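Putative exported protein (Bordetella pertussis Tohama I, PDB 2PFY) binds pyroglutamic acid and probably serves as the periplasmic solute receptor of a tripartite ATP-independent (TRAP) transporter. Local coordinates at residues T2-T7 with Q219-E224; R216-Q219 with V225-A228; A24-A29 with G233-I238. One frame throughout, in Å; residues are numbered along the deposited sequence.

Contact 1 of 3, residues T2-T7 with Q219-E224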
ATOM      1  N   THR A   2      -8.259 -11.135 -26.440  1.00 29.87           N
ATOM      2  CA  THR A   2      -8.707 -11.428 -25.092  1.00 28.32           C
ATOM      3  C   THR A   2      -8.933 -10.080 -24.426  1.00 26.85           C
ATOM      4  O   THR A   2      -8.095  -9.186 -24.591  1.00 25.10           O
ATOM      5  CB  THR A   2      -7.643 -12.217 -24.329  1.00 28.41           C
ATOM      6  OG1 THR A   2      -7.385 -13.456 -25.010  1.00 30.85           O
ATOM      7  CG2 THR A   2      -8.095 -12.547 -22.921  1.00 28.75           C
ATOM      8  N   SER A   3     -10.074  -9.937 -23.729  1.00 25.95           N
ATOM      9  CA  SER A   3     -10.377  -8.784 -22.870  1.00 25.77           C
ATOM     10  C   SER A   3     -10.340  -9.211 -21.418  1.00 24.31           C
ATOM     11  O   SER A   3     -10.996 -10.195 -21.044  1.00 23.49           O
ATOM     12  CB  SER A   3     -11.783  -8.237 -23.134  1.00 26.81           C
ATOM     13  OG  SER A   3     -12.028  -8.176 -24.514  1.00 30.40           O
ATOM     14  N   TRP A   4      -9.639  -8.432 -20.596  1.00 22.58           N
ATOM     15  CA  TRP A   4      -9.523  -8.630 -19.152  1.00 22.75           C
ATOM     16  C   TRP A   4     -10.143  -7.416 -18.489  1.00 22.25           C
ATOM     17  O   TRP A   4      -9.954  -6.288 -18.973  1.00 20.46           O
ATOM     18  CB  TRP A   4      -8.087  -8.354 -18.784  1.00 25.56           C
ATOM     19  CG  TRP A   4      -7.139  -9.326 -18.406  1.00 28.27           C
ATOM     20  CD1 TRP A   4      -5.970  -9.074 -17.675  1.00 31.05           C
ATOM     21  CD2 TRP A   4      -7.104 -10.653 -18.737  1.00 26.15           C
ATOM     22  NE1 TRP A   4      -5.273 -10.199 -17.503  1.00 23.62           N
ATOM     23  CE2 TRP A   4      -5.939 -11.191 -18.165  1.00 27.50           C
ATOM     24  CE3 TRP A   4      -7.947 -11.478 -19.443  1.00 26.29           C
ATOM     25  CZ2 TRP A   4      -5.619 -12.501 -18.284  1.00 23.65           C
ATOM     26  CZ3 TRP A   4      -7.626 -12.723 -19.543  1.00 26.12           C
ATOM     27  CH2 TRP A   4      -6.479 -13.244 -18.975  1.00 30.91           C
ATOM     28  N   THR A   5     -10.733  -7.604 -17.316  1.00 20.25           N
ATOM     29  CA  THR A   5     -11.112  -6.474 -16.484  1.00 20.76           C
ATOM     30  C   THR A   5     -10.193  -6.430 -15.280  1.00 21.20           C
ATOM     31  O   THR A   5      -9.882  -7.458 -14.668  1.00 19.01           O
ATOM     32  CB  THR A   5     -12.588  -6.581 -16.002  1.00 20.85           C
ATOM     33  OG1 THR A   5     -13.441  -6.588 -17.162  1.00 21.36           O
ATOM     34  CG2 THR A   5     -12.967  -5.353 -15.104  1.00 20.28           C
HETATM   35  N   MSE A   6      -9.731  -5.229 -14.962  1.00 20.44           N
HETATM   36  CA  MSE A   6      -8.856  -5.040 -13.845  1.00 21.58           C
HETATM   37  C   MSE A   6      -9.524  -4.138 -12.802  1.00 18.36           C
HETATM   38  O   MSE A   6     -10.188  -3.152 -13.149  1.00 18.65           O
HETATM   39  CB  MSE A   6      -7.542  -4.402 -14.316  1.00 20.28           C
HETATM   40  CG  MSE A   6      -6.529  -4.117 -13.195  1.00 23.03           C
HETATM   41 SE   MSE A   6      -4.790  -3.583 -13.980  1.00 33.79          SE
HETATM   42  CE  MSE A   6      -4.252  -5.041 -14.997  1.00 40.30           C
ATOM     43  N   THR A   7      -9.307  -4.458 -11.533  1.00 16.42           N
ATOM     44  CA  THR A   7      -9.716  -3.545 -10.462  1.00 16.30           C
ATOM     45  C   THR A   7      -8.464  -2.810  -9.988  1.00 16.35           C
ATOM     46  O   THR A   7      -7.383  -3.402  -9.866  1.00 16.19           O
ATOM     47  CB  THR A   7     -10.440  -4.282  -9.293  1.00 15.64           C
ATOM     48  OG1 THR A   7     -10.801  -3.331  -8.266  1.00 16.39           O
ATOM     49  CG2 THR A   7      -9.516  -5.372  -8.661  1.00 13.98           C
ATOM     50  N   GLN A 219      -2.460 -18.287 -17.526  1.00 25.72           N
ATOM     51  CA  GLN A 219      -1.896 -19.473 -18.210  1.00 28.52           C
ATOM     52  C   GLN A 219      -2.601 -19.751 -19.544  1.00 27.22           C
ATOM     53  O   GLN A 219      -2.028 -20.406 -20.448  1.00 27.23           O
ATOM     54  CB  GLN A 219      -1.943 -20.716 -17.296  1.00 29.04           C
ATOM     55  CG  GLN A 219      -0.915 -20.719 -16.164  1.00 31.82           C
ATOM     56  CD  GLN A 219      -0.981 -21.987 -15.260  1.00 34.01           C
ATOM     57  OE1 GLN A 219      -2.069 -22.541 -14.957  1.00 39.78           O
ATOM     58  NE2 GLN A 219       0.197 -22.434 -14.811  1.00 39.95           N
ATOM     59  N   ARG A 220      -3.817 -19.225 -19.712  1.00 25.08           N
ATOM     60  CA  ARG A 220      -4.533 -19.463 -20.977  1.00 26.27           C
ATOM     61  C   ARG A 220      -4.121 -18.517 -22.121  1.00 24.99           C
ATOM     62  O   ARG A 220      -4.408 -18.781 -23.266  1.00 23.13           O
ATOM     63  CB  ARG A 220      -6.063 -19.696 -20.776  1.00 26.89           C
ATOM     64  CG  ARG A 220      -7.027 -18.616 -21.204  1.00 31.27           C
ATOM     65  CD  ARG A 220      -8.504 -19.128 -21.109  1.00 30.39           C
ATOM     66  NE  ARG A 220      -8.797 -19.708 -19.811  1.00 37.42           N
ATOM     67  CZ  ARG A 220      -9.328 -19.032 -18.784  1.00 41.18           C
ATOM     68  NH1 ARG A 220      -9.641 -17.731 -18.891  1.00 42.24           N
ATOM     69  NH2 ARG A 220      -9.548 -19.660 -17.633  1.00 41.55           N
ATOM     70  N   LEU A 221      -3.354 -17.463 -21.810  1.00 23.17           N
ATOM     71  CA  LEU A 221      -2.877 -16.562 -22.843  1.00 22.62           C
ATOM     72  C   LEU A 221      -1.776 -17.264 -23.655  1.00 22.58           C
ATOM     73  O   LEU A 221      -1.112 -18.133 -23.124  1.00 20.83           O
ATOM     74  CB  LEU A 221      -2.268 -15.323 -22.191  1.00 22.11           C
ATOM     75  CG  LEU A 221      -3.259 -14.472 -21.404  1.00 21.57           C
ATOM     76  CD1 LEU A 221      -2.509 -13.398 -20.574  1.00 22.62           C
ATOM     77  CD2 LEU A 221      -4.247 -13.834 -22.385  1.00 21.61           C
ATOM     78  N   PRO A 222      -1.592 -16.882 -24.935  1.00 23.28           N
ATOM     79  CA  PRO A 222      -0.376 -17.351 -25.646  1.00 23.79           C
ATOM     80  C   PRO A 222       0.890 -17.010 -24.865  1.00 25.27           C
ATOM     81  O   PRO A 222       0.958 -15.946 -24.179  1.00 24.12           O
ATOM     82  CB  PRO A 222      -0.416 -16.586 -26.969  1.00 24.27           C
ATOM     83  CG  PRO A 222      -1.882 -16.223 -27.203  1.00 24.68           C
ATOM     84  CD  PRO A 222      -2.491 -16.070 -25.790  1.00 24.06           C
ATOM     85  N   ALA A 223       1.878 -17.905 -24.938  1.00 25.68           N
ATOM     86  CA  ALA A 223       3.214 -17.731 -24.341  1.00 26.05           C
ATOM     87  C   ALA A 223       3.779 -16.328 -24.486  1.00 27.46           C
ATOM     88  O   ALA A 223       4.158 -15.709 -23.471  1.00 27.00           O
ATOM     89  CB  ALA A 223       4.229 -18.780 -24.948  1.00 26.65           C
ATOM     90  N   GLU A 224       3.833 -15.825 -25.728  1.00 27.46           N
ATOM     91  CA  GLU A 224       4.337 -14.475 -26.003  1.00 28.74           C
ATOM     92  C   GLU A 224       3.541 -13.365 -25.276  1.00 27.44           C
ATOM     93  O   GLU A 224       4.108 -12.342 -24.875  1.00 26.48           O
ATOM     94  CB  GLU A 224       4.351 -14.192 -27.513  1.00 29.46           C
ATOM     95  CG  GLU A 224       5.190 -15.193 -28.347  1.00 34.52           C
ATOM     96  CD  GLU A 224       4.364 -16.442 -28.817  1.00 40.14           C
ATOM     97  OE1 GLU A 224       3.266 -16.769 -28.228  1.00 37.21           O
ATOM     98  OE2 GLU A 224       4.837 -17.080 -29.796  1.00 44.33           O
TER
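T2 and L221 mark the closest approach of the two backbones, with 8.1 Å between their CA atoms, and only side chains bridge the interval. The contact belongs to a DctP-type solute receptor of the periplasmic binding protein class: residues 2-7 form a strand of a mixed five-stranded sheet, and L221 lies in the short turn between helices 215-220 and 223-257. Leucine suits this turn because its forked end can serve two neighbours at once. L221 CD1 lies 4.0 Å from W4 CZ2, reaching the ring obliquely, and L221 CD2 lies 4.1 Å from W4 CH2. The two side chains come from opposite directions, and it is the six-membered part of the indole that meets the leucine. W4 is a good residue here, since a broad, flat indole reaches from the strand to the leucine where the backbones stay apart; it also touches I37 and I62 of the neighbouring strands. P222, which follows L221, occupies the N-cap position of helix 223-257. At the strand's beginning T2 turns its CB toward the turn; chi1 of -60° sets OG1 beside the backbone N and CG2 anti to it, and the methyl T2 CG2 comes within 4.1 Å of L221 CD2.

Contact 2 of 3, residues R216-Q219 with V225-A228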
ATOM      1  N   ARG A 216      -5.030 -19.237 -13.765  1.00 26.64           N
ATOM      2  CA  ARG A 216      -5.710 -19.919 -14.878  1.00 28.17           C
ATOM      3  C   ARG A 216      -5.955 -19.012 -16.092  1.00 26.85           C
ATOM      4  O   ARG A 216      -5.652 -19.383 -17.227  1.00 26.59           O
ATOM      5  CB  ARG A 216      -7.018 -20.586 -14.408  1.00 28.80           C
ATOM      6  CG  ARG A 216      -7.856 -21.186 -15.543  1.00 34.42           C
ATOM      7  CD  ARG A 216      -8.627 -22.461 -15.151  1.00 41.64           C
ATOM      8  NE  ARG A 216      -8.214 -23.013 -13.847  1.00 46.66           N
ATOM      9  CZ  ARG A 216      -7.609 -24.186 -13.658  1.00 48.23           C
ATOM     10  NH1 ARG A 216      -7.333 -24.990 -14.690  1.00 49.38           N
ATOM     11  NH2 ARG A 216      -7.293 -24.560 -12.422  1.00 48.90           N
ATOM     12  N   ALA A 217      -6.445 -17.805 -15.842  1.00 25.67           N
ATOM     13  CA  ALA A 217      -6.627 -16.831 -16.894  1.00 24.87           C
ATOM     14  C   ALA A 217      -5.275 -16.504 -17.534  1.00 24.41           C
ATOM     15  O   ALA A 217      -5.165 -16.463 -18.775  1.00 24.74           O
ATOM     16  CB  ALA A 217      -7.286 -15.551 -16.332  1.00 25.10           C
ATOM     17  N   PHE A 218      -4.262 -16.244 -16.700  1.00 25.11           N
ATOM     18  CA  PHE A 218      -2.909 -15.905 -17.195  1.00 24.88           C
ATOM     19  C   PHE A 218      -2.364 -17.065 -18.049  1.00 24.88           C
ATOM     20  O   PHE A 218      -1.869 -16.847 -19.163  1.00 24.21           O
ATOM     21  CB  PHE A 218      -1.959 -15.642 -16.013  1.00 25.91           C
ATOM     22  CG  PHE A 218      -0.552 -15.218 -16.415  1.00 26.77           C
ATOM     23  CD1 PHE A 218      -0.272 -13.888 -16.766  1.00 27.49           C
ATOM     24  CD2 PHE A 218       0.491 -16.130 -16.390  1.00 27.00           C
ATOM     25  CE1 PHE A 218       1.037 -13.502 -17.118  1.00 27.98           C
ATOM     26  CE2 PHE A 218       1.790 -15.772 -16.760  1.00 27.57           C
ATOM     27  CZ  PHE A 218       2.073 -14.458 -17.123  1.00 26.75           C
ATOM     28  N   GLN A 219      -2.460 -18.287 -17.526  1.00 25.72           N
ATOM     29  CA  GLN A 219      -1.896 -19.473 -18.210  1.00 28.52           C
ATOM     30  C   GLN A 219      -2.601 -19.751 -19.544  1.00 27.22           C
ATOM     31  O   GLN A 219      -2.028 -20.406 -20.448  1.00 27.23           O
ATOM     32  CB  GLN A 219      -1.943 -20.716 -17.296  1.00 29.04           C
ATOM     33  CG  GLN A 219      -0.915 -20.719 -16.164  1.00 31.82           C
ATOM     34  CD  GLN A 219      -0.981 -21.987 -15.260  1.00 34.01           C
ATOM     35  OE1 GLN A 219      -2.069 -22.541 -14.957  1.00 39.78           O
ATOM     36  NE2 GLN A 219       0.197 -22.434 -14.811  1.00 39.95           N
ATOM     37  N   VAL A 225       2.238 -13.584 -25.115  1.00 26.19           N
ATOM     38  CA  VAL A 225       1.351 -12.608 -24.455  1.00 25.61           C
ATOM     39  C   VAL A 225       1.625 -12.662 -22.969  1.00 25.98           C
ATOM     40  O   VAL A 225       1.778 -11.598 -22.333  1.00 25.73           O
ATOM     41  CB  VAL A 225      -0.160 -12.837 -24.816  1.00 25.83           C
ATOM     42  CG1 VAL A 225      -1.093 -11.881 -24.039  1.00 23.93           C
ATOM     43  CG2 VAL A 225      -0.390 -12.699 -26.345  1.00 23.57           C
ATOM     44  N   ARG A 226       1.761 -13.877 -22.416  1.00 25.55           N
ATOM     45  CA  ARG A 226       2.177 -14.023 -21.022  1.00 26.31           C
ATOM     46  C   ARG A 226       3.451 -13.234 -20.744  1.00 26.48           C
ATOM     47  O   ARG A 226       3.509 -12.497 -19.764  1.00 25.30           O
ATOM     48  CB  ARG A 226       2.309 -15.487 -20.598  1.00 26.13           C
ATOM     49  CG  ARG A 226       1.010 -16.278 -20.799  1.00 28.52           C
ATOM     50  CD  ARG A 226       0.998 -17.608 -20.079  1.00 31.20           C
ATOM     51  NE  ARG A 226       2.149 -18.462 -20.409  1.00 33.40           N
ATOM     52  CZ  ARG A 226       2.144 -19.409 -21.348  1.00 33.80           C
ATOM     53  NH1 ARG A 226       1.066 -19.625 -22.086  1.00 32.34           N
ATOM     54  NH2 ARG A 226       3.228 -20.135 -21.549  1.00 32.81           N
ATOM     55  N   GLN A 227       4.445 -13.360 -21.636  1.00 25.86           N
ATOM     56  CA  GLN A 227       5.728 -12.699 -21.460  1.00 25.73           C
ATOM     57  C   GLN A 227       5.566 -11.198 -21.606  1.00 24.95           C
ATOM     58  O   GLN A 227       6.132 -10.454 -20.815  1.00 26.29           O
ATOM     59  CB  GLN A 227       6.805 -13.249 -22.428  1.00 25.09           C
ATOM     60  CG  GLN A 227       8.253 -12.749 -22.166  1.00 28.08           C
ATOM     61  CD  GLN A 227       8.741 -13.076 -20.755  1.00 30.71           C
ATOM     62  OE1 GLN A 227       8.830 -14.222 -20.392  1.00 33.73           O
ATOM     63  NE2 GLN A 227       9.048 -12.045 -19.956  1.00 33.32           N
ATOM     64  N   ALA A 228       4.764 -10.753 -22.568  1.00 24.00           N
ATOM     65  CA  ALA A 228       4.490  -9.336 -22.682  1.00 23.98           C
ATOM     66  C   ALA A 228       3.897  -8.754 -21.362  1.00 23.91           C
ATOM     67  O   ALA A 228       4.292  -7.650 -20.914  1.00 22.67           O
ATOM     68  CB  ALA A 228       3.588  -9.042 -23.894  1.00 23.55           C
TER
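The ring of F218 receives the aliphatic part of R226 over one face: R226 CG stands 4.3 Å from the ring centroid and 16° off the normal, offset toward the rim. This is a CH-pi contact, and it joins two consecutive helices, 215-220 and 223-257, across the short turn that links them. The guanidinium takes no part in the CH-pi contact; its plane is turned 65° from the ring, and its NH1 lies obliquely near Q219 O. Arginine fits the site because its methylene chain can cover an aromatic ring while its charged end travels on to polar groups. Its strongest polar partner is L221 O, which NH1 meets in a hydrogen bond, so the side chain also holds the carbonyl of the turn. The chain bends at chi3 on its way to this turn. Phenylalanine suits the other side: with CG anti to the backbone N (chi1 -177°), its ring reaches across to the second helix, where V229 and L230 also touch it. Packing is close at the far end of the ring, where F218 CZ lies 3.6 Å from R226 CB. Further out along the arginine, R226 CD comes to 3.1 Å from the backbone oxygen F218 O.

Contact 3 of 3, residues A24-A29 with G233-I238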
ATOM      1  N   ALA A  24      -1.671  -1.230 -18.349  1.00 18.20           N
ATOM      2  CA  ALA A  24      -2.719  -1.788 -19.223  1.00 19.11           C
ATOM      3  C   ALA A  24      -2.517  -1.341 -20.699  1.00 20.42           C
ATOM      4  O   ALA A  24      -2.639  -2.149 -21.651  1.00 19.11           O
ATOM      5  CB  ALA A  24      -4.159  -1.395 -18.689  1.00 17.45           C
ATOM      6  N   ASP A  25      -2.212  -0.053 -20.875  1.00 20.84           N
ATOM      7  CA  ASP A  25      -1.924   0.506 -22.197  1.00 22.68           C
ATOM      8  C   ASP A  25      -0.710  -0.145 -22.846  1.00 22.58           C
ATOM      9  O   ASP A  25      -0.733  -0.417 -24.052  1.00 22.52           O
ATOM     10  CB  ASP A  25      -1.679   2.029 -22.136  1.00 22.60           C
ATOM     11  CG  ASP A  25      -2.953   2.816 -21.957  1.00 26.97           C
ATOM     12  OD1 ASP A  25      -4.045   2.295 -22.260  1.00 25.11           O
ATOM     13  OD2 ASP A  25      -2.849   3.974 -21.490  1.00 28.88           O
ATOM     14  N   GLU A  26       0.342  -0.362 -22.061  1.00 22.31           N
ATOM     15  CA  GLU A  26       1.574  -0.955 -22.570  1.00 24.47           C
ATOM     16  C   GLU A  26       1.393  -2.427 -22.949  1.00 23.79           C
ATOM     17  O   GLU A  26       1.976  -2.878 -23.931  1.00 24.24           O
ATOM     18  CB  GLU A  26       2.741  -0.726 -21.607  1.00 24.33           C
ATOM     19  CG  GLU A  26       3.233   0.770 -21.734  1.00 27.37           C
ATOM     20  CD  GLU A  26       4.350   1.172 -20.774  1.00 27.41           C
ATOM     21  OE1 GLU A  26       4.834   0.339 -19.945  1.00 30.42           O
ATOM     22  OE2 GLU A  26       4.730   2.360 -20.844  1.00 30.35           O
ATOM     23  N   VAL A  27       0.551  -3.155 -22.210  1.00 23.21           N
ATOM     24  CA  VAL A  27       0.211  -4.534 -22.547  1.00 22.04           C
ATOM     25  C   VAL A  27      -0.518  -4.575 -23.899  1.00 22.80           C
ATOM     26  O   VAL A  27      -0.264  -5.451 -24.767  1.00 23.56           O
ATOM     27  CB  VAL A  27      -0.637  -5.228 -21.415  1.00 21.09           C
ATOM     28  CG1 VAL A  27      -1.251  -6.541 -21.880  1.00 19.24           C
ATOM     29  CG2 VAL A  27       0.214  -5.509 -20.177  1.00 18.90           C
ATOM     30  N   LYS A  28      -1.422  -3.639 -24.107  1.00 23.61           N
ATOM     31  CA  LYS A  28      -2.215  -3.636 -25.327  1.00 24.89           C
ATOM     32  C   LYS A  28      -1.339  -3.361 -26.556  1.00 26.15           C
ATOM     33  O   LYS A  28      -1.514  -3.998 -27.616  1.00 25.33           O
ATOM     34  CB  LYS A  28      -3.324  -2.580 -25.243  1.00 25.30           C
ATOM     35  CG  LYS A  28      -4.304  -2.654 -26.402  1.00 28.27           C
ATOM     36  CD  LYS A  28      -5.419  -1.646 -26.262  1.00 34.00           C
ATOM     37  CE  LYS A  28      -6.222  -1.538 -27.547  1.00 37.53           C
ATOM     38  NZ  LYS A  28      -6.999  -0.264 -27.530  1.00 42.47           N
ATOM     39  N   ALA A  29      -0.421  -2.405 -26.415  1.00 25.96           N
ATOM     40  CA  ALA A  29       0.484  -2.046 -27.507  1.00 27.14           C
ATOM     41  C   ALA A  29       1.500  -3.154 -27.759  1.00 28.15           C
ATOM     42  O   ALA A  29       1.774  -3.520 -28.912  1.00 29.07           O
ATOM     43  CB  ALA A  29       1.168  -0.688 -27.219  1.00 26.75           C
ATOM     44  N   GLY A 233       4.875  -5.493 -16.741  1.00 22.05           N
ATOM     45  CA  GLY A 233       4.895  -5.435 -15.285  1.00 22.81           C
ATOM     46  C   GLY A 233       6.242  -4.958 -14.757  1.00 23.17           C
ATOM     47  O   GLY A 233       6.315  -4.088 -13.876  1.00 22.96           O
ATOM     48  N   ALA A 234       7.316  -5.525 -15.300  1.00 22.89           N
ATOM     49  CA  ALA A 234       8.673  -5.116 -14.921  1.00 22.68           C
ATOM     50  C   ALA A 234       8.859  -3.594 -15.120  1.00 22.84           C
ATOM     51  O   ALA A 234       9.405  -2.931 -14.252  1.00 23.54           O
ATOM     52  CB  ALA A 234       9.741  -5.941 -15.755  1.00 22.98           C
ATOM     53  N   LYS A 235       8.418  -3.061 -16.259  1.00 22.87           N
ATOM     54  CA  LYS A 235       8.501  -1.638 -16.572  1.00 24.56           C
ATOM     55  C   LYS A 235       7.656  -0.823 -15.588  1.00 23.16           C
ATOM     56  O   LYS A 235       8.054   0.270 -15.163  1.00 20.78           O
ATOM     57  CB  LYS A 235       8.003  -1.383 -18.002  1.00 24.97           C
ATOM     58  CG  LYS A 235       9.086  -1.586 -19.118  1.00 28.31           C
ATOM     59  CD  LYS A 235       8.632  -0.962 -20.472  1.00 30.59           C
ATOM     60  CE  LYS A 235       9.086   0.529 -20.683  1.00 38.80           C
ATOM     61  NZ  LYS A 235       8.073   1.646 -20.384  1.00 43.29           N
ATOM     62  N   ALA A 236       6.488  -1.357 -15.236  1.00 21.51           N
ATOM     63  CA  ALA A 236       5.616  -0.714 -14.234  1.00 22.14           C
ATOM     64  C   ALA A 236       6.247  -0.648 -12.838  1.00 22.23           C
ATOM     65  O   ALA A 236       6.095   0.352 -12.129  1.00 22.04           O
ATOM     66  CB  ALA A 236       4.231  -1.397 -14.186  1.00 21.15           C
ATOM     67  N   GLU A 237       6.954  -1.699 -12.451  1.00 22.64           N
ATOM     68  CA  GLU A 237       7.573  -1.755 -11.145  1.00 23.95           C
ATOM     69  C   GLU A 237       8.669  -0.671 -11.065  1.00 24.32           C
ATOM     70  O   GLU A 237       8.757   0.077 -10.074  1.00 23.46           O
ATOM     71  CB  GLU A 237       8.101  -3.176 -10.857  1.00 23.34           C
ATOM     72  CG  GLU A 237       8.787  -3.366  -9.483  1.00 23.96           C
ATOM     73  CD  GLU A 237       8.660  -4.773  -8.937  1.00 26.02           C
ATOM     74  OE1 GLU A 237       7.635  -5.455  -9.209  1.00 23.34           O
ATOM     75  OE2 GLU A 237       9.599  -5.214  -8.229  1.00 25.28           O
ATOM     76  N   ILE A 238       9.473  -0.576 -12.121  1.00 25.07           N
ATOM     77  CA  ILE A 238      10.522   0.454 -12.200  1.00 26.25           C
ATOM     78  C   ILE A 238       9.886   1.860 -12.174  1.00 25.08           C
ATOM     79  O   ILE A 238      10.318   2.724 -11.401  1.00 24.62           O
ATOM     80  CB  ILE A 238      11.440   0.244 -13.446  1.00 26.47           C
ATOM     81  CG1 ILE A 238      12.191  -1.098 -13.332  1.00 27.10           C
ATOM     82  CG2 ILE A 238      12.408   1.461 -13.636  1.00 28.64           C
ATOM     83  CD1 ILE A 238      12.700  -1.658 -14.680  1.00 28.58           C
TER
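K235 and E26 meet across the facing sides of two helices, 15-30 and 223-257, in a surface salt bridge. The second of these is very long, recalling the extended helix that runs along both lobes in receptors of the DctP family. From K235 CB, which points toward the partner helix and lies 4.1 Å from E26 OE1, the lysine chain first runs on through CG. Next along it, K235 CD lies 4.0 Å from E26 OE1. Two bends then follow, at chi3 (91°) and chi4 (-99°), and they curl the chain over so that its ammonium arrives beside the acid. K235 NZ lies nearly equidistant from the two oxygens, 3.4 Å from E26 OE2 and 3.5 Å from E26 OE1; the salt bridge, with its weak hydrogen bond, runs to OE2. Lysine is apt here because its flexible chain can fold back on itself to find an anion.

The glutamate crosses this chain at about a right angle. It is extended beyond CG, with chi2 177°, which carries its carboxylate out from helix 15-30 into the interval between the helices. Its stronger partner is R239, one turn further along the lysine's helix, whose NH2 makes a salt bridge with OE1. Q22, one turn earlier on the glutamate's own helix, gives OE2 a hydrogen bond from NE2. An acid thus suits this place: it gathers two cationic side chains of one helix and is steadied by an amide of the other. Two cations close by would probably favour its ionised form. N19 ND2 of helix 15-30 is also hydrogen-bonded to A236 O, a side-chain-to-backbone tie between the helices. The carboxylate carbon E26 CD stands 3.8 Å from K235 NZ.

From the N terminus the chain runs through strand 2-7 at the start of contact 1 and, soon after, helix 15-30 at the start of contact 3. Both wait some 200 residues for their partners. Helix 215-220 then opens contact 2, and residues 219-224 close contact 1 before 225-228 complete contact 2, the two sharing Q219. Residues 233-238 finally close contact 3, so contact 2 falls wholly within its long loop, whereas contacts 1 and 3 cross. Contact 1 ties the five-stranded sheet to the turn, contact 2 ties helix 215-220 to helix 223-257, and contact 3 ties helix 15-30 to it. Contacts 1 and 2 touch directly; contact 3 stands about 13 Å from each, centre to centre.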